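Local coordinates for protein ribulose-1,5-bisphosphate carboxylase/oxygenase large subunit (Rhodopseudomonas palustris, PDB 3QFW) that is a Rubisco-like protein of the RuBisCO large-chain family that probably binds magnesium, though whether it carboxylates ribulose bisphosphate is uncertain, at residues Ala120-Arg123 with Thr124-Ala128. Numbering follows the deposited sequence.
Sequences AGIR and TLTGA
R123 reaches past the end of its own helix to hold the chain that leaves it: NH1 donates to A128 O at 3.0 Å along a fairly straight N-H path (158°). The oxygen lies in the guanidinium plane, at its edge, whereas NH1 stands well above the carbonyl plane of A128, off its lone pairs. With CG anti to the carbonyl carbon (chi1 -76°) and the chain extended from CG to NE, the aliphatic part of the arginine runs past the same oxygen, CG coming to 3.2 Å of A128 O. Within this span the helix ends at T126, and G127 leaves it with positive phi, at backbone angles that would jam a CB against the preceding carbonyl; its N makes a weak bond back to R123 O. One residue earlier, I122 O is gripped by two donors of T126, the backbone N at 2.9 Å and OG1 also at 2.9 Å. OG1 can bend back to this carbonyl because it sits between the backbone N and carbonyl carbon of T126 (chi1 61°), and it also accepts a weak bond from A128 N. T126 CG2 meanwhile packs on I122 CG1 at 3.7 Å. On the solvent side, a water lies 2.8 Å from T124 OG1 and donates a weak bond to A120 O. R123 also bonds through NH1 to R131 O and forms a salt bridge through NH2 with D337; a leucine in its place would probably leave that aspartate without its charged mate and the A128 and R131 carbonyls without this donor. Helix 118-126 is followed, after a short loop, by strand 133-138 of the TIM-barrel catalytic domain, and I122, R123, T126 and A128 all touch L133 on that strand.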
loop_
_atom_site.group_PDB
_atom_site.type_symbol
_atom_site.label_atom_id
_atom_site.label_comp_id
_atom_site.label_asym_id
_atom_site.label_seq_id
_atom_site.Cartn_x
_atom_site.Cartn_y
_atom_site.Cartn_z
ATOM N N ALA B 120 13.035 -18.134 -17.128
ATOM C CA ALA B 120 14.065 -19.079 -17.560
ATOM C C ALA B 120 14.852 -19.613 -16.361
ATOM O O ALA B 120 15.153 -20.804 -16.287
ATOM C CB ALA B 120 14.991 -18.444 -18.581
ATOM N N GLY B 121 15.152 -18.732 -15.409
ATOM C CA GLY B 121 15.875 -19.119 -14.209
ATOM C C GLY B 121 15.145 -20.115 -13.330
ATOM O O GLY B 121 15.735 -21.103 -12.875
ATOM N N ILE B 122 13.860 -19.875 -13.085
ATOM C CA ILE B 122 13.062 -20.830 -12.325
ATOM C C ILE B 122 12.997 -22.194 -13.027
ATOM O O ILE B 122 13.102 -23.218 -12.378
ATOM C CB ILE B 122 11.639 -20.330 -12.058
ATOM C CG1 ILE B 122 10.843 -21.404 -11.310
ATOM C CG2 ILE B 122 10.953 -19.975 -13.346
ATOM C CD1 ILE B 122 9.347 -21.193 -11.341
ATOM N N ARG B 123 12.808 -22.199 -14.345
ATOM C CA ARG B 123 12.792 -23.457 -15.096
ATOM C C ARG B 123 14.046 -24.269 -14.811
ATOM O O ARG B 123 13.978 -25.478 -14.562
ATOM C CB ARG B 123 12.668 -23.206 -16.600
ATOM C CG ARG B 123 11.266 -22.826 -17.042
ATOM C CD ARG B 123 11.108 -22.916 -18.552
ATOM N NE ARG B 123 9.728 -22.676 -18.959
ATOM C CZ ARG B 123 8.748 -23.553 -18.785
ATOM N NH1 ARG B 123 9.002 -24.728 -18.220
ATOM N NH2 ARG B 123 7.515 -23.258 -19.176
ATOM N N THR B 124 15.190 -23.599 -14.853
ATOM C CA THR B 124 16.469 -24.269 -14.644
ATOM C C THR B 124 16.576 -24.782 -13.213
ATOM O O THR B 124 17.030 -25.896 -12.970
ATOM C CB THR B 124 17.649 -23.330 -14.936
ATOM O OG1 THR B 124 17.585 -22.876 -16.293
ATOM C CG2 THR B 124 18.976 -24.039 -14.695
ATOM N N LEU B 125 16.151 -23.963 -12.253
ATOM C CA LEU B 125 16.243 -24.349 -10.852
ATOM C C LEU B 125 15.367 -25.547 -10.500
ATOM O O LEU B 125 15.727 -26.347 -9.642
ATOM C CB LEU B 125 15.883 -23.156 -9.946
ATOM C CG LEU B 125 16.942 -22.065 -9.874
ATOM C CD1 LEU B 125 16.411 -20.754 -9.183
ATOM C CD2 LEU B 125 18.138 -22.607 -9.137
ATOM N N THR B 126 14.213 -25.653 -11.149
ATOM C CA THR B 126 13.194 -26.614 -10.752
ATOM C C THR B 126 13.266 -27.854 -11.624
ATOM O O THR B 126 12.678 -28.886 -11.303
ATOM C CB THR B 126 11.780 -26.028 -10.887
ATOM O OG1 THR B 126 11.546 -25.675 -12.255
ATOM C CG2 THR B 126 11.616 -24.766 -10.005
ATOM N N GLY B 127 13.979 -27.739 -12.739
ATOM C CA GLY B 127 14.077 -28.828 -13.691
ATOM C C GLY B 127 12.907 -28.915 -14.655
ATOM O O GLY B 127 12.774 -29.899 -15.384
ATOM N N ALA B 128 12.047 -27.902 -14.667
ATOM C CA ALA B 128 10.946 -27.884 -15.627
ATOM C C ALA B 128 11.403 -27.248 -16.934
ATOM O O ALA B 128 11.425 -26.025 -17.070
ATOM C CB ALA B 128 9.734 -27.164 -15.063
HETATM O O HOH W 1 18.156 -20.173 -16.539
#